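Local structure of glycoside hydrolase, family 11\:clostridium cellulosome enzyme, dockerin type i\:polysaccharide (Clostridium thermocellum, 2C71) at residues F11-D16 with D156-P161; L19-L24 with I51-N56; A126-P131 with I152-V157; E136-A141 with H162-A167. The protein removes acetyl groups from acetylated xylan as a metal-dependent esterase of carbohydrate esterase family 4, a step in plant cell-wall degradation. All coordinates share one frame; numbering follows the deposited sequence.

Contact 1: residues F11-D16 with D156-P161. With MG (magnesium ion), chain B.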
loop_
_atom_site.group_PDB
_atom_site.type_symbol
_atom_site.label_atom_id
_atom_site.label_comp_id
_atom_site.label_asym_id
_atom_site.label_seq_id
_atom_site.Cartn_x
_atom_site.Cartn_y
_atom_site.Cartn_z
ATOM N N PHE A 11 -1.048 2.648 0.519
ATOM C CA PHE A 11 -0.771 3.243 1.824
ATOM C C PHE A 11 -0.092 2.231 2.721
ATOM O O PHE A 11 -0.630 1.161 2.973
ATOM C CB PHE A 11 -2.070 3.674 2.494
ATOM C CG PHE A 11 -2.795 4.751 1.747
ATOM C CD1 PHE A 11 -2.430 6.087 1.919
ATOM C CD2 PHE A 11 -3.836 4.457 0.863
ATOM C CE1 PHE A 11 -3.058 7.097 1.189
ATOM C CE2 PHE A 11 -4.455 5.465 0.149
ATOM C CZ PHE A 11 -4.054 6.757 0.314
ATOM N N ASP A 12 1.086 2.584 3.230
ATOM C CA ASP A 12 1.830 1.708 4.132
ATOM C C ASP A 12 1.548 2.010 5.604
ATOM O O ASP A 12 1.128 3.116 5.950
ATOM C CB ASP A 12 3.332 1.809 3.857
ATOM C CG ASP A 12 3.745 1.070 2.600
ATOM O OD1 ASP A 12 2.905 0.338 2.034
ATOM O OD2 ASP A 12 4.911 1.221 2.177
ATOM N N ASP A 13 1.958 1.086 6.467
ATOM C CA ASP A 13 2.398 1.239 7.867
ATOM C C ASP A 13 1.285 1.132 8.908
ATOM O O ASP A 13 1.567 1.158 10.118
ATOM C CB ASP A 13 3.213 2.509 8.171
ATOM C CG ASP A 13 4.677 2.448 7.697
ATOM O OD1 ASP A 13 5.080 1.517 6.955
ATOM O OD2 ASP A 13 5.426 3.387 8.089
ATOM N N GLY A 14 0.035 0.989 8.449
ATOM C CA GLY A 14 -1.093 0.817 9.335
ATOM C C GLY A 14 -1.457 -0.646 9.554
ATOM O O GLY A 14 -0.680 -1.542 9.238
ATOM N N PRO A 15 -2.631 -0.909 10.164
ATOM C CA PRO A 15 -3.695 0.054 10.441
ATOM C C PRO A 15 -3.540 0.790 11.750
ATOM O O PRO A 15 -3.009 0.245 12.727
ATOM C CB PRO A 15 -4.927 -0.893 10.555
ATOM C CG PRO A 15 -4.351 -2.161 11.116
ATOM C CD PRO A 15 -3.058 -2.320 10.391
ATOM N N ASP A 16 -4.089 1.988 11.788
ATOM C CA ASP A 16 -4.254 2.763 13.024
ATOM C C ASP A 16 -5.677 3.263 13.050
ATOM O O ASP A 16 -6.122 3.904 12.097
ATOM C CB ASP A 16 -3.253 3.917 13.021
ATOM C CG ASP A 16 -3.290 4.769 14.274
ATOM O OD1 ASP A 16 -4.187 5.600 14.434
ATOM O OD2 ASP A 16 -2.391 4.574 15.105
ATOM N N ASP A 156 -0.440 5.760 5.330
ATOM C CA ASP A 156 -1.602 6.183 6.141
ATOM C C ASP A 156 -1.168 6.510 7.538
ATOM O O ASP A 156 -1.827 7.322 8.210
ATOM C CB ASP A 156 -2.803 5.266 6.087
ATOM C CG ASP A 156 -2.495 3.817 6.389
ATOM O OD1 ASP A 156 -1.483 3.289 5.886
ATOM O OD2 ASP A 156 -3.386 3.191 7.054
ATOM N N VAL A 157 -0.090 5.907 8.040
ATOM C CA VAL A 157 0.313 6.052 9.417
ATOM C C VAL A 157 1.790 6.477 9.466
ATOM O O VAL A 157 2.657 5.794 8.927
ATOM C CB VAL A 157 0.118 4.704 10.170
ATOM C CG1 VAL A 157 0.452 4.887 11.647
ATOM C CG2 VAL A 157 -1.346 4.228 10.039
ATOM N N GLN A 158 2.042 7.600 10.125
ATOM C CA GLN A 158 3.384 8.160 10.404
ATOM C C GLN A 158 3.219 9.042 11.623
ATOM O O GLN A 158 2.128 9.503 11.933
ATOM C CB GLN A 158 3.875 9.047 9.267
ATOM C CG GLN A 158 4.418 8.288 8.066
ATOM C CD GLN A 158 5.688 7.624 8.391
ATOM O OE1 GLN A 158 6.730 8.326 8.679
ATOM N NE2 GLN A 158 5.716 6.321 8.324
ATOM N N PRO A 159 4.332 9.348 12.306
ATOM C CA PRO A 159 4.296 10.393 13.341
ATOM C C PRO A 159 3.776 11.706 12.755
ATOM O O PRO A 159 4.065 12.050 11.614
ATOM C CB PRO A 159 5.771 10.495 13.805
ATOM C CG PRO A 159 6.358 9.108 13.489
ATOM C CD PRO A 159 5.683 8.754 12.166
ATOM N N GLU A 160 3.059 12.449 13.589
ATOM C CA GLU A 160 2.462 13.712 13.141
ATOM C C GLU A 160 3.371 14.903 13.351
ATOM O O GLU A 160 4.309 14.837 14.152
ATOM C CB GLU A 160 1.129 13.892 13.798
ATOM C CG GLU A 160 0.194 12.768 13.344
ATOM C CD GLU A 160 -1.179 12.828 13.942
ATOM O OE1 GLU A 160 -2.040 13.554 13.410
ATOM O OE2 GLU A 160 -1.398 12.111 14.938
ATOM N N PRO A 161 3.151 15.996 12.618
ATOM C CA PRO A 161 2.127 16.206 11.583
ATOM C C PRO A 161 2.186 15.225 10.434
ATOM O O PRO A 161 3.269 14.917 9.956
ATOM C CB PRO A 161 2.353 17.640 11.106
ATOM C CG PRO A 161 3.077 18.295 12.190
ATOM C CD PRO A 161 3.900 17.235 12.859
HETATM MG MG MG B . 6.906 1.143 5.972
HETATM O O HOH W 1 -1.215 0.597 5.884
HETATM O O HOH W 2 6.494 2.374 4.396
HETATM O O HOH W 3 7.739 2.776 6.956
HETATM O O HOH W 4 7.737 -0.029 7.426
HETATM O O HOH W 5 8.746 0.852 4.820
#
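Val157 presses its CG2 methyl against the backbone of Gly14, with CG2 3.5 Å from Gly14 CA, and the same methyl lies 3.6 Å from Asp16 CB. Setting CG1 anti to the backbone N (chi1 -176°) turns CG2 onto this loop, and since Gly14 has no side chain the methyl reaches the main chain itself. Beside it the packing becomes polar: Asp156 N donates to Asp12 O at 3.1 Å, clearly bent but in the carbonyl plane. Asp156 OD1 lies 2.7 Å from water 1, and this water accepts from Gly14 N; the other oxygen, OD2, turns to Thr20 on helix 17-30. Phe11 touches Asp156 through CB, while its ring leads off toward Phe36. The segment 11-16 runs from the end of strand 6-12 into the loop beyond and carries the Phe-Asp-Asp-Gly part of the NodB-type Thr-Phe-Asp-Asp-Gly sequence, Thr10 coming just before it, at the C-terminal strand ends where the metal sits. Asp16 then takes the N-cap position of helix 17-30, its OD1 bonded to Leu19 N.

Toward the metal the contact is water-filled, with fewer direct touches. Asp13 OD1 binds the magnesium ion at 2.1 Å; His64 and four waters complete six ligands. Asp13 OD2 accepts a bond from the metal-bound water 3 at 2.6 Å, and it lies 3.0 Å from Gln158 NE2, the carboxylate and amide planes being 42° apart. Gln158, bent at chi2 (-69°) and partly exposed, sends NE2 back to Val157 O in a weak bond.

Contact 2: residues L19-L24 with I51-N56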
loop_
_atom_site.group_PDB
_atom_site.type_symbol
_atom_site.label_atom_id
_atom_site.label_comp_id
_atom_site.label_asym_id
_atom_site.label_seq_id
_atom_site.Cartn_x
_atom_site.Cartn_y
_atom_site.Cartn_z
ATOM N N LEU A 19 -5.599 7.251 12.506
ATOM C CA LEU A 19 -4.975 7.804 11.308
ATOM C C LEU A 19 -5.486 7.126 10.008
ATOM O O LEU A 19 -5.664 7.795 8.999
ATOM C CB LEU A 19 -3.434 7.741 11.362
ATOM C CG LEU A 19 -2.785 8.993 11.998
ATOM C CD1 LEU A 19 -3.118 9.167 13.445
ATOM C CD2 LEU A 19 -1.297 8.995 11.729
ATOM N N THR A 20 -5.699 5.818 10.049
ATOM C CA THR A 20 -6.189 5.118 8.868
ATOM C C THR A 20 -7.590 5.574 8.527
ATOM O O THR A 20 -7.963 5.707 7.360
ATOM C CB THR A 20 -6.094 3.607 9.048
ATOM O OG1 THR A 20 -4.730 3.257 9.336
ATOM C CG2 THR A 20 -6.618 2.850 7.833
ATOM N N ALA A 21 -8.429 5.811 9.560
ATOM C CA ALA A 21 -9.790 6.302 9.321
ATOM C C ALA A 21 -9.775 7.639 8.619
ATOM O O ALA A 21 -10.665 7.909 7.809
ATOM C CB ALA A 21 -10.604 6.352 10.595
ATOM N N ARG A 22 -8.779 8.496 8.873
ATOM C CA ARG A 22 -8.709 9.757 8.137
ATOM C C ARG A 22 -8.560 9.537 6.654
ATOM O O ARG A 22 -9.164 10.244 5.833
ATOM C CB ARG A 22 -7.570 10.633 8.660
ATOM C CG ARG A 22 -7.678 11.054 10.074
ATOM C CD ARG A 22 -6.426 11.832 10.464
ATOM N NE ARG A 22 -6.506 12.117 11.870
ATOM C CZ ARG A 22 -5.475 12.487 12.582
ATOM N NH1 ARG A 22 -4.246 12.548 12.040
ATOM N NH2 ARG A 22 -5.662 12.783 13.858
ATOM N N VAL A 23 -7.709 8.572 6.268
ATOM C CA VAL A 23 -7.532 8.236 4.855
ATOM C C VAL A 23 -8.816 7.619 4.314
ATOM O O VAL A 23 -9.284 8.014 3.233
ATOM C CB VAL A 23 -6.343 7.315 4.648
ATOM C CG1 VAL A 23 -6.290 6.750 3.229
ATOM C CG2 VAL A 23 -5.017 8.066 4.941
ATOM N N LEU A 24 -9.400 6.639 5.013
ATOM C CA LEU A 24 -10.613 5.984 4.525
ATOM C C LEU A 24 -11.738 7.000 4.328
ATOM O O LEU A 24 -12.525 6.856 3.388
ATOM C CB LEU A 24 -11.034 4.852 5.458
ATOM C CG LEU A 24 -10.104 3.626 5.427
ATOM C CD1 LEU A 24 -10.393 2.710 6.620
ATOM C CD2 LEU A 24 -10.253 2.838 4.127
ATOM N N ILE A 51 -9.829 -2.837 9.531
ATOM C CA ILE A 51 -9.334 -3.775 8.487
ATOM C C ILE A 51 -10.512 -4.251 7.649
ATOM O O ILE A 51 -10.451 -4.268 6.413
ATOM C CB ILE A 51 -8.562 -4.930 9.182
ATOM C CG1 ILE A 51 -7.180 -4.452 9.625
ATOM C CG2 ILE A 51 -8.490 -6.177 8.348
ATOM C CD1 ILE A 51 -6.164 -4.297 8.497
ATOM N N ARG A 52 -11.616 -4.636 8.303
ATOM C CA ARG A 52 -12.775 -5.117 7.573
ATOM C C ARG A 52 -13.412 -3.984 6.773
ATOM O O ARG A 52 -13.906 -4.224 5.653
ATOM C CB ARG A 52 -13.733 -5.836 8.553
ATOM C CG ARG A 52 -14.876 -6.622 7.915
ATOM C CD ARG A 52 -14.468 -7.710 6.956
ATOM N NE ARG A 52 -14.072 -8.991 7.545
ATOM C CZ ARG A 52 -14.562 -10.195 7.182
ATOM N NH1 ARG A 52 -15.514 -10.344 6.262
ATOM N NH2 ARG A 52 -14.048 -11.289 7.689
ATOM N N ARG A 53 -13.424 -2.771 7.326
ATOM C CA ARG A 53 -13.914 -1.624 6.589
ATOM C C ARG A 53 -13.195 -1.473 5.259
ATOM O O ARG A 53 -13.814 -1.092 4.244
ATOM C CB ARG A 53 -13.728 -0.340 7.426
ATOM C CG ARG A 53 -14.171 0.938 6.733
ATOM C CD ARG A 53 -14.054 2.148 7.622
ATOM N NE ARG A 53 -14.292 3.357 6.844
ATOM C CZ ARG A 53 -14.092 4.595 7.278
ATOM N NH1 ARG A 53 -13.532 4.836 8.445
ATOM N NH2 ARG A 53 -14.377 5.626 6.472
ATOM N N MET A 54 -11.882 -1.751 5.221
ATOM C CA MET A 54 -11.146 -1.677 3.955
ATOM C C MET A 54 -11.801 -2.559 2.917
ATOM O O MET A 54 -12.147 -2.123 1.810
ATOM C CB MET A 54 -9.692 -2.091 4.169
ATOM C CG MET A 54 -8.910 -1.123 5.042
ATOM S SD MET A 54 -7.302 -1.829 5.443
ATOM C CE MET A 54 -6.698 -0.497 6.496
ATOM N N VAL A 55 -11.952 -3.846 3.272
ATOM C CA VAL A 55 -12.559 -4.845 2.389
ATOM C C VAL A 55 -13.971 -4.423 1.979
ATOM O O VAL A 55 -14.338 -4.445 0.794
ATOM C CB VAL A 55 -12.588 -6.261 3.048
ATOM C CG1 VAL A 55 -13.209 -7.276 2.111
ATOM C CG2 VAL A 55 -11.207 -6.730 3.451
ATOM N N ASN A 56 -14.733 -4.004 2.965
ATOM C CA ASN A 56 -16.146 -3.681 2.744
ATOM C C ASN A 56 -16.332 -2.558 1.708
ATOM O O ASN A 56 -17.333 -2.516 1.041
ATOM C CB ASN A 56 -16.810 -3.233 4.044
ATOM C CG ASN A 56 -16.923 -4.348 5.087
ATOM O OD1 ASN A 56 -16.780 -5.542 4.775
ATOM N ND2 ASN A 56 -17.217 -3.949 6.334
#
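Leu24 and Arg53 carry most of the contact, as their shares of the buried surface indicate, and where they meet an aliphatic carbon lies over the flat face of a guanidinium. Leu24 CB sits 3.5 Å above the plane of the Arg53 guanidinium, over its centre, and is 3.6 Å from CZ. Arg53 gets there fully stretched, with CG anti to the backbone N (chi1 178°), and passes Leu24 in the opposite direction, so that Leu24 CD1 rests 3.8 Å from Arg53 CD. Ala21 CB adds a lighter touch on NH1 at 3.9 Å.

The helices concerned, 17-30 and 45-56, come before and after strand 35-38 in the chain, as successive helices of a parallel alpha/beta fold; the two short segments run the same way, 14° apart, with axes 11.3 Å from each other. At that spacing the long Arg53 and Met54 side chains span most of the gap, while Ile50 also packs on Thr20, Ala21 and Leu24, and Phe36 of the strand touches both Leu24 and Met54.

Purely apolar contacts lie beside the arginine. The extended Met54 brings CE to 3.6 Å from Thr20 CG2, the two side chains crossing at about a right angle, and Met54 CG is 4.3 Å from Leu24 CD2.

Charge pairing involves residues further along helix 17-30: Arg53 NH2 makes salt bridges with Asp25 and Asp28. Thr20 OG1, by contrast, turns to Asp156 and to the backbone N of Asp16.

Contact 3: residues A126-P131 with I152-V157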
loop_
_atom_site.group_PDB
_atom_site.type_symbol
_atom_site.label_atom_id
_atom_site.label_comp_id
_atom_site.label_asym_id
_atom_site.label_seq_id
_atom_site.Cartn_x
_atom_site.Cartn_y
_atom_site.Cartn_z
ATOM N N ALA A 126 6.619 10.246 -2.169
ATOM C CA ALA A 126 6.184 11.633 -2.131
ATOM C C ALA A 126 6.632 12.359 -0.865
ATOM O O ALA A 126 6.027 13.343 -0.455
ATOM C CB ALA A 126 4.684 11.744 -2.300
ATOM N N ASN A 127 7.686 11.847 -0.212
ATOM C CA ASN A 127 8.272 12.480 0.959
ATOM C C ASN A 127 7.251 12.649 2.090
ATOM O O ASN A 127 7.393 13.532 2.934
ATOM C CB ASN A 127 8.981 13.785 0.605
ATOM C CG ASN A 127 10.119 13.594 -0.358
ATOM O OD1 ASN A 127 10.387 14.460 -1.188
ATOM N ND2 ASN A 127 10.808 12.491 -0.265
ATOM N N ASP A 128 6.258 11.738 2.167
ATOM C CA ASP A 128 5.179 11.923 3.131
ATOM C C ASP A 128 5.442 11.271 4.461
ATOM O O ASP A 128 4.547 11.223 5.309
ATOM C CB ASP A 128 3.820 11.513 2.549
ATOM C CG ASP A 128 3.519 10.039 2.657
ATOM O OD1 ASP A 128 4.450 9.248 2.417
ATOM O OD2 ASP A 128 2.338 9.702 2.965
ATOM N N TRP A 129 6.678 10.838 4.680
ATOM C CA TRP A 129 7.197 10.427 5.992
ATOM C C TRP A 129 7.956 11.557 6.682
ATOM O O TRP A 129 8.522 11.342 7.759
ATOM C CB TRP A 129 8.054 9.178 5.864
ATOM C CG TRP A 129 9.293 9.418 5.042
ATOM C CD1 TRP A 129 10.520 9.762 5.497
ATOM C CD2 TRP A 129 9.395 9.345 3.617
ATOM N NE1 TRP A 129 11.385 9.928 4.428
ATOM C CE2 TRP A 129 10.715 9.660 3.270
ATOM C CE3 TRP A 129 8.499 8.963 2.598
ATOM C CZ2 TRP A 129 11.159 9.664 1.923
ATOM C CZ3 TRP A 129 8.948 8.957 1.281
ATOM C CH2 TRP A 129 10.232 9.322 0.977
ATOM N N ILE A 130 8.013 12.724 6.051
ATOM C CA ILE A 130 8.780 13.874 6.546
ATOM C C ILE A 130 7.770 14.898 7.064
ATOM O O ILE A 130 7.062 15.533 6.253
ATOM C CB ILE A 130 9.659 14.448 5.412
ATOM C CG1 ILE A 130 10.581 13.337 4.882
ATOM C CG2 ILE A 130 10.422 15.665 5.928
ATOM C CD1 ILE A 130 11.486 13.784 3.702
ATOM N N PRO A 131 7.531 14.966 8.389
ATOM C CA PRO A 131 6.450 15.828 8.911
ATOM C C PRO A 131 6.509 17.293 8.574
ATOM O O PRO A 131 5.496 17.982 8.668
ATOM C CB PRO A 131 6.500 15.626 10.440
ATOM C CG PRO A 131 7.010 14.288 10.615
ATOM C CD PRO A 131 8.080 14.112 9.462
ATOM N N ILE A 152 1.480 4.468 -6.568
ATOM C CA ILE A 152 1.810 5.612 -5.701
ATOM C C ILE A 152 1.979 5.087 -4.283
ATOM O O ILE A 152 1.056 4.465 -3.739
ATOM C CB ILE A 152 0.662 6.634 -5.703
ATOM C CG1 ILE A 152 0.324 7.144 -7.119
ATOM C CG2 ILE A 152 1.017 7.795 -4.775
ATOM C CD1 ILE A 152 -0.983 7.843 -7.200
ATOM N N LEU A 153 3.144 5.299 -3.687
ATOM C CA LEU A 153 3.489 4.857 -2.330
ATOM C C LEU A 153 3.316 6.059 -1.381
ATOM O O LEU A 153 4.120 7.006 -1.399
ATOM C CB LEU A 153 4.880 4.301 -2.286
ATOM C CG LEU A 153 5.311 3.611 -0.975
ATOM C CD1 LEU A 153 6.650 2.911 -1.211
ATOM C CD2 LEU A 153 5.391 4.506 0.240
ATOM N N LEU A 154 2.249 6.040 -0.573
ATOM C CA LEU A 154 2.010 6.946 0.527
ATOM C C LEU A 154 1.950 6.152 1.828
ATOM O O LEU A 154 1.981 4.932 1.832
ATOM C CB LEU A 154 0.710 7.754 0.288
ATOM C CG LEU A 154 0.757 8.698 -0.896
ATOM C CD1 LEU A 154 -0.652 9.263 -1.167
ATOM C CD2 LEU A 154 1.769 9.862 -0.638
ATOM N N HIS A 155 1.850 6.875 2.944
ATOM C CA HIS A 155 1.698 6.248 4.267
ATOM C C HIS A 155 0.374 6.703 4.852
ATOM O O HIS A 155 0.104 7.914 4.946
ATOM C CB HIS A 155 2.821 6.713 5.212
ATOM C CG HIS A 155 4.177 6.249 4.774
ATOM N ND1 HIS A 155 4.873 6.822 3.732
ATOM C CD2 HIS A 155 4.932 5.209 5.204
ATOM C CE1 HIS A 155 6.002 6.154 3.547
ATOM N NE2 HIS A 155 6.058 5.163 4.423
ATOM N N ASP A 156 -0.440 5.760 5.330
ATOM C CA ASP A 156 -1.602 6.183 6.141
ATOM C C ASP A 156 -1.168 6.510 7.538
ATOM O O ASP A 156 -1.827 7.322 8.210
ATOM C CB ASP A 156 -2.803 5.266 6.087
ATOM C CG ASP A 156 -2.495 3.817 6.389
ATOM O OD1 ASP A 156 -1.483 3.289 5.886
ATOM O OD2 ASP A 156 -3.386 3.191 7.054
ATOM N N VAL A 157 -0.090 5.907 8.040
ATOM C CA VAL A 157 0.313 6.052 9.417
ATOM C C VAL A 157 1.790 6.477 9.466
ATOM O O VAL A 157 2.657 5.794 8.927
ATOM C CB VAL A 157 0.118 4.704 10.170
ATOM C CG1 VAL A 157 0.452 4.887 11.647
ATOM C CG2 VAL A 157 -1.346 4.228 10.039
HETATM O O HOH W 6 5.708 8.655 0.050
#
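A histidine-carboxylate pair, His155 with Asp128, fastens the loop before helix 135-145 to the end of strand 151-155. Both oxygens of Asp128 are used. His155 ND1 donates to OD1 at 2.8 Å, nearly straight (164°) and close to the ring plane, but 29° out of the carboxylate plane; the backbone N of the same histidine donates to OD2 at 2.9 Å, on its syn lone pair. Two bonds to one residue fix both the turn of the imidazole and the carboxylate facing it, and Asp128 OD2 is bonded to Thr164 as well. The strand lies next to strand 6-12 in the parallel sheet of this NodB-type fold, and its C-terminal end brings the His155 side chain to about 4 Å from the magnesium ion at nearest atoms.

Water 6 adds a bridge beside the pair. It accepts from Ala126 N and donates to Asp128 OD1 and, at 2.7 Å, to Leu153 O, so it bridges the loop to the strand where their backbones do not bond directly. Next to the carboxylate, Leu154 CD2 packs 3.8 Å from Ala126 CB and 3.7 Å from Asp128 OD2. On the exposed side the indole of Trp129 crosses the imidazole, CE3 lying 3.9 Å from His155 CE1.

Contact 4: residues E136-A141 with H162-A167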
loop_
_atom_site.group_PDB
_atom_site.type_symbol
_atom_site.label_atom_id
_atom_site.label_comp_id
_atom_site.label_asym_id
_atom_site.label_seq_id
_atom_site.Cartn_x
_atom_site.Cartn_y
_atom_site.Cartn_z
ATOM N N GLU A 136 0.125 20.283 0.418
ATOM C CA GLU A 136 0.328 20.756 -0.940
ATOM C C GLU A 136 1.604 20.186 -1.558
ATOM O O GLU A 136 1.609 19.808 -2.741
ATOM C CB GLU A 136 0.317 22.284 -0.974
ATOM C CG GLU A 136 1.025 22.992 -2.074
ATOM C CD GLU A 136 0.937 24.494 -1.836
ATOM O OE1 GLU A 136 1.665 25.063 -0.998
ATOM O OE2 GLU A 136 0.094 25.103 -2.492
ATOM N N GLN A 137 2.680 20.083 -0.753
ATOM C CA GLN A 137 3.931 19.529 -1.248
ATOM C C GLN A 137 3.813 18.036 -1.537
ATOM O O GLN A 137 4.339 17.548 -2.542
ATOM C CB GLN A 137 5.059 19.799 -0.255
ATOM C CG GLN A 137 5.423 21.274 -0.220
ATOM C CD GLN A 137 6.326 21.673 0.935
ATOM O OE1 GLN A 137 6.342 21.050 2.001
ATOM N NE2 GLN A 137 7.167 22.701 0.673
ATOM N N ARG A 138 3.121 17.307 -0.668
ATOM C CA ARG A 138 2.917 15.877 -0.893
ATOM C C ARG A 138 2.128 15.660 -2.168
ATOM O O ARG A 138 2.434 14.792 -2.993
ATOM C CB ARG A 138 2.216 15.277 0.328
ATOM C CG ARG A 138 3.131 15.271 1.563
ATOM C CD ARG A 138 2.369 15.056 2.840
ATOM N NE ARG A 138 3.299 15.170 3.977
ATOM C CZ ARG A 138 3.322 14.443 5.070
ATOM N NH1 ARG A 138 2.413 13.534 5.284
ATOM N NH2 ARG A 138 4.292 14.643 5.946
ATOM N N ALA A 139 1.066 16.453 -2.338
ATOM C CA ALA A 139 0.253 16.348 -3.545
ATOM C C ALA A 139 1.046 16.679 -4.795
ATOM O O ALA A 139 0.940 15.974 -5.804
ATOM C CB ALA A 139 -0.973 17.267 -3.421
ATOM N N ALA A 140 1.849 17.755 -4.755
ATOM C CA ALA A 140 2.647 18.146 -5.917
ATOM C C ALA A 140 3.599 17.025 -6.309
ATOM O O ALA A 140 3.827 16.771 -7.505
ATOM C CB ALA A 140 3.362 19.451 -5.659
ATOM N N ALA A 141 4.158 16.355 -5.307
ATOM C CA ALA A 141 5.113 15.278 -5.545
ATOM C C ALA A 141 4.459 14.118 -6.289
ATOM O O ALA A 141 5.051 13.541 -7.200
ATOM C CB ALA A 141 5.708 14.797 -4.229
ATOM N N HIS A 162 1.009 14.768 9.982
ATOM C CA HIS A 162 0.953 13.829 8.891
ATOM C C HIS A 162 -0.219 14.168 7.953
ATOM O O HIS A 162 -1.236 13.457 7.931
ATOM C CB HIS A 162 0.819 12.386 9.386
ATOM C CG HIS A 162 1.031 11.402 8.283
ATOM N ND1 HIS A 162 2.123 11.407 7.419
ATOM C CD2 HIS A 162 0.284 10.336 7.943
ATOM C CE1 HIS A 162 2.003 10.383 6.582
ATOM N NE2 HIS A 162 0.891 9.722 6.880
ATOM N N PRO A 163 -0.069 15.227 7.152
ATOM C CA PRO A 163 -1.196 15.699 6.319
ATOM C C PRO A 163 -1.356 14.934 5.010
ATOM O O PRO A 163 -1.772 15.510 3.986
ATOM C CB PRO A 163 -0.848 17.162 6.065
ATOM C CG PRO A 163 0.685 17.145 6.048
ATOM C CD PRO A 163 1.027 16.217 7.191
ATOM N N THR A 164 -1.127 13.624 5.010
ATOM C CA THR A 164 -1.410 12.816 3.827
ATOM C C THR A 164 -2.905 12.769 3.464
ATOM O O THR A 164 -3.243 12.909 2.287
ATOM C CB THR A 164 -0.717 11.481 3.929
ATOM O OG1 THR A 164 0.696 11.719 3.780
ATOM C CG2 THR A 164 -1.239 10.475 2.878
ATOM N N PRO A 165 -3.814 12.652 4.446
ATOM C CA PRO A 165 -5.252 12.709 4.056
ATOM C C PRO A 165 -5.564 14.008 3.303
ATOM O O PRO A 165 -6.266 13.991 2.285
ATOM C CB PRO A 165 -6.002 12.593 5.396
ATOM C CG PRO A 165 -5.033 11.830 6.295
ATOM C CD PRO A 165 -3.658 12.346 5.885
ATOM N N GLU A 166 -5.075 15.133 3.835
ATOM C CA GLU A 166 -5.335 16.422 3.199
ATOM C C GLU A 166 -4.708 16.506 1.806
ATOM O O GLU A 166 -5.266 17.139 0.889
ATOM C CB GLU A 166 -4.864 17.527 4.154
ATOM C CG GLU A 166 -5.725 17.629 5.427
ATOM C CD GLU A 166 -5.650 16.440 6.397
ATOM O OE1 GLU A 166 -4.560 15.871 6.667
ATOM O OE2 GLU A 166 -6.739 16.072 6.899
ATOM N N ALA A 167 -3.568 15.860 1.594
ATOM C CA ALA A 167 -2.972 15.802 0.263
ATOM C C ALA A 167 -3.929 15.167 -0.730
ATOM O O ALA A 167 -3.933 15.523 -1.918
ATOM C CB ALA A 167 -1.656 15.073 0.298
HETATM O O HOH W 7 4.416 12.911 8.236
#
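Helix 135-145 and the start of helix 164-177 come close enough at Ala139 and Ala167 for their CA atoms to lie 5.0 Å apart, a close approach made at two alanines. Ala139 CB lies 3.7 Å from Ala167 O, and Ala167 CB is 3.9 Å from Arg138 CB, so the methyls fit directly against the opposite helix.

Arg138 reaches on from this point along the beginning of the second helix. Its CG stands beside the backbone N (chi1 -68°) and the chain is extended from CG to NE, which delivers the guanidinium to Pro163, the N-cap residue. Pro163 CD covers one face, 3.5 Å above the plane and over its centre. Around the rim, NH1 donates to Thr164 OG1 at 2.9 Å in a bent bond (136°), tilted 19° from the guanidinium plane. His162 ND1 is 3.0 Å from the same NH1, in the guanidinium plane, and water 7 joins Arg138 NH2 to His162 ND1. Ile130 O and Thr133 OG1 take further N-H groups of the arginine.

Thr164 OG1 also bonds to Asp128, and His162 NE2 to His155 O, placing both behind the His155-Asp128 pair, which itself lies next to the metal site. The chemistry implies a buried cation held by oxygen acceptors on several sides and a proline on one face; so near a positive charge, the His162 imidazole would probably resist protonation.

How the contacts relate
From the N terminus, strand 6-12 opens contact 1, whose loop closes only at residues 156-161. Within that span contact 2 closes first, joining helix 17-30 to helix 45-56 across a short excursion through strand 35-38. Contact 3 then opens at 126-131, and contact 4 opens at 136-141 before contact 3 closes on strand 151-155, so these two cross. Contacts 1 and 3 end on the same run, sharing Asp156 and Val157. Contact 4 closes last, at 162-167, crossing contact 1 too. Contacts 1 and 3 tie the ends of neighbouring strands 6-12 and 151-155 to loops, while contacts 2 and 4 pair helices; the centres of contacts 3 and 4 are about 8 Å apart, those of contacts 2 and 4 about 19 Å.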